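Local coordinates for hydrolase, NUDIX family (Clostridium perfringens ATCC 13124, PDB 3F6A), which probably hydrolyses a diphosphate linkage in a nucleotide-like substrate, as many NUDIX enzymes do, at residues A[11-16]-A[55-60]. Numbering follows the deposited sequence.
Sequences VFIVCK and AGLNVT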
ATOM      1  N   VAL A  11      -7.160  -3.572 -10.194  1.00 19.18           N
ATOM      2  CA  VAL A  11      -8.030  -2.410 -10.263  1.00 18.76           C
ATOM      3  C   VAL A  11      -9.476  -2.812 -10.484  1.00 17.59           C
ATOM      4  O   VAL A  11      -9.791  -3.508 -11.444  1.00 16.89           O
ATOM      5  CB  VAL A  11      -7.653  -1.474 -11.428  1.00 20.62           C
ATOM      6  CG1 VAL A  11      -8.209  -0.085 -11.166  1.00 23.45           C
ATOM      7  CG2 VAL A  11      -6.158  -1.444 -11.615  1.00 25.05           C
ATOM      8  N   PHE A  12     -10.343  -2.364  -9.589  1.00 17.42           N
ATOM      9  CA  PHE A  12     -11.761  -2.619  -9.691  1.00 18.55           C
ATOM     10  C   PHE A  12     -12.331  -1.330 -10.251  1.00 20.21           C
ATOM     11  O   PHE A  12     -12.315  -0.293  -9.593  1.00 20.24           O
ATOM     12  CB  PHE A  12     -12.331  -2.937  -8.310  1.00 18.94           C
ATOM     13  CG  PHE A  12     -12.002  -4.325  -7.835  1.00 18.24           C
ATOM     14  CD1 PHE A  12     -12.851  -5.387  -8.126  1.00 16.69           C
ATOM     15  CD2 PHE A  12     -10.826  -4.577  -7.134  1.00 17.83           C
ATOM     16  CE1 PHE A  12     -12.537  -6.681  -7.722  1.00 19.96           C
ATOM     17  CE2 PHE A  12     -10.502  -5.875  -6.725  1.00 18.56           C
ATOM     18  CZ  PHE A  12     -11.354  -6.925  -7.019  1.00 18.87           C
ATOM     19  N   ILE A  13     -12.823  -1.403 -11.483  1.00 21.21           N
ATOM     20  CA  ILE A  13     -13.359  -0.235 -12.169  1.00 20.94           C
ATOM     21  C   ILE A  13     -14.878  -0.194 -12.144  1.00 21.02           C
ATOM     22  O   ILE A  13     -15.541  -1.157 -12.524  1.00 20.52           O
ATOM     23  CB  ILE A  13     -12.867  -0.213 -13.632  1.00 21.57           C
ATOM     24  CG1 ILE A  13     -11.338  -0.265 -13.643  1.00 20.06           C
ATOM     25  CG2 ILE A  13     -13.370   1.033 -14.343  1.00 21.18           C
ATOM     26  CD1 ILE A  13     -10.725  -0.426 -15.012  1.00 20.85           C
ATOM     27  N   VAL A  14     -15.420   0.934 -11.699  1.00 19.96           N
ATOM     28  CA  VAL A  14     -16.860   1.112 -11.609  1.00 21.38           C
ATOM     29  C   VAL A  14     -17.405   2.119 -12.618  1.00 22.00           C
ATOM     30  O   VAL A  14     -16.874   3.217 -12.761  1.00 24.77           O
ATOM     31  CB  VAL A  14     -17.261   1.581 -10.182  1.00 22.56           C
ATOM     32  CG1 VAL A  14     -18.740   1.987 -10.152  1.00 22.47           C
ATOM     33  CG2 VAL A  14     -16.983   0.469  -9.175  1.00 20.89           C
ATOM     34  N   CYS A  15     -18.458   1.730 -13.325  1.00 24.00           N
ATOM     35  CA  CYS A  15     -19.116   2.617 -14.280  1.00 27.38           C
ATOM     36  C   CYS A  15     -20.552   2.682 -13.778  1.00 28.48           C
ATOM     37  O   CYS A  15     -21.239   1.659 -13.712  1.00 26.27           O
ATOM     38  CB  CYS A  15     -19.079   2.045 -15.701  1.00 26.95           C
ATOM     39  SG  CYS A  15     -19.720   3.209 -16.950  1.00 28.67           S
ATOM     40  N   LYS A  16     -20.989   3.885 -13.420  1.00 31.20           N
ATOM     41  CA  LYS A  16     -22.318   4.118 -12.858  1.00 33.26           C
ATOM     42  C   LYS A  16     -22.635   3.134 -11.731  1.00 32.71           C
ATOM     43  O   LYS A  16     -22.164   3.320 -10.610  1.00 33.83           O
ATOM     44  CB  LYS A  16     -23.414   4.087 -13.939  1.00 35.01           C
ATOM     45  CG  LYS A  16     -23.425   2.881 -14.844  1.00 37.59           C
ATOM     46  CD  LYS A  16     -24.758   2.757 -15.563  1.00 38.70           C
ATOM     47  CE  LYS A  16     -25.843   2.219 -14.634  1.00 37.82           C
ATOM     48  NZ  LYS A  16     -25.585   0.804 -14.230  1.00 32.37           N
ATOM     49  N   ALA A  55      -8.631  -3.303 -21.194  1.00 18.93           N
ATOM     50  CA  ALA A  55     -10.004  -2.931 -21.510  1.00 19.43           C
ATOM     51  C   ALA A  55     -10.127  -1.672 -22.362  1.00 18.89           C
ATOM     52  O   ALA A  55     -11.236  -1.241 -22.658  1.00 18.91           O
ATOM     53  CB  ALA A  55     -10.800  -2.761 -20.224  1.00 17.03           C
ATOM     54  N   GLY A  56      -8.997  -1.089 -22.756  1.00 20.52           N
ATOM     55  CA  GLY A  56      -9.030   0.120 -23.567  1.00 19.32           C
ATOM     56  C   GLY A  56      -9.769   1.239 -22.858  1.00 21.56           C
ATOM     57  O   GLY A  56     -10.457   2.055 -23.488  1.00 21.56           O
ATOM     58  N   LEU A  57      -9.617   1.290 -21.537  1.00 20.68           N
ATOM     59  CA  LEU A  57     -10.298   2.301 -20.735  1.00 20.18           C
ATOM     60  C   LEU A  57      -9.410   3.360 -20.106  1.00 21.27           C
ATOM     61  O   LEU A  57      -8.261   3.101 -19.741  1.00 19.22           O
ATOM     62  CB  LEU A  57     -11.081   1.637 -19.597  1.00 18.90           C
ATOM     63  CG  LEU A  57     -12.204   0.648 -19.903  1.00 20.21           C
ATOM     64  CD1 LEU A  57     -12.714   0.049 -18.599  1.00 18.10           C
ATOM     65  CD2 LEU A  57     -13.327   1.353 -20.652  1.00 21.22           C
ATOM     66  N   ASN A  58      -9.971   4.559 -19.994  1.00 22.05           N
ATOM     67  CA  ASN A  58      -9.322   5.677 -19.328  1.00 23.07           C
ATOM     68  C   ASN A  58     -10.024   5.618 -17.974  1.00 23.59           C
ATOM     69  O   ASN A  58     -11.249   5.531 -17.927  1.00 23.38           O
ATOM     70  CB  ASN A  58      -9.662   7.001 -20.018  1.00 25.45           C
ATOM     71  CG  ASN A  58      -8.797   7.268 -21.228  1.00 27.40           C
ATOM     72  OD1 ASN A  58      -9.176   8.029 -22.115  1.00 32.83           O
ATOM     73  ND2 ASN A  58      -7.624   6.653 -21.265  1.00 26.88           N
ATOM     74  N   VAL A  59      -9.271   5.651 -16.881  1.00 23.69           N
ATOM     75  CA  VAL A  59      -9.892   5.573 -15.565  1.00 24.43           C
ATOM     76  C   VAL A  59      -9.514   6.704 -14.619  1.00 23.64           C
ATOM     77  O   VAL A  59      -8.623   7.509 -14.898  1.00 23.57           O
ATOM     78  CB  VAL A  59      -9.549   4.232 -14.864  1.00 24.19           C
ATOM     79  CG1 VAL A  59     -10.129   3.067 -15.642  1.00 20.28           C
ATOM     80  CG2 VAL A  59      -8.038   4.086 -14.736  1.00 25.23           C
ATOM     81  N   THR A  60     -10.224   6.764 -13.498  1.00 23.34           N
ATOM     82  CA  THR A  60      -9.964   7.755 -12.464  1.00 22.99           C
ATOM     83  C   THR A  60      -9.846   6.997 -11.148  1.00 23.17           C
ATOM     84  O   THR A  60     -10.842   6.539 -10.588  1.00 21.85           O
ATOM     85  CB  THR A  60     -11.096   8.787 -12.365  1.00 23.90           C
ATOM     86  OG1 THR A  60     -11.057   9.636 -13.518  1.00 24.30           O
ATOM     87  CG2 THR A  60     -10.945   9.640 -11.104  1.00 24.65           C
TER
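Ile-13, on strand 7-15, meets Val-59 and Leu-57, from the loop that follows helix 43-55, in a wholly apolar contact with no hydrogen bond between the two segments. The closer pair is Ile-13 and Val-59, whose side chains cross at about a right angle. The CG1 methyl of Val-59 sits against the flank of the isoleucine, 3.6 Å from Ile-13 CD1 and 4.0 Å from Ile-13 CG2, so that both branches touch one methyl. Ile-13 can do this because its CG1 lies anti to the carbonyl carbon (chi1 -56°) and the chain then runs on extended (chi2 173°), carrying CD1 out to the loop. There the same CD1 also meets Leu-57 CD1 at 4.1 Å, methyl to methyl, the two side chains lying at a slant. Leu-57 and Val-59, two residues apart in an extended part of the loop, both direct their CB atoms toward the strand.

In the alpha-beta-alpha sandwich of the NUDIX fold, this places the contact on the side of the sheet packed by helix 43-55, whose Ala-51 touches both Ile-13 and Val-59. Phe-12, pointing to the opposite side, packs on helix 138-150.

Polar bonds tie each segment to strand 98-106 or its continuation: Phe-12 and Val-14 pair through their backbones with Ala-105, while Asn-58 O accepts a hydrogen bond from Thr-107 OG1.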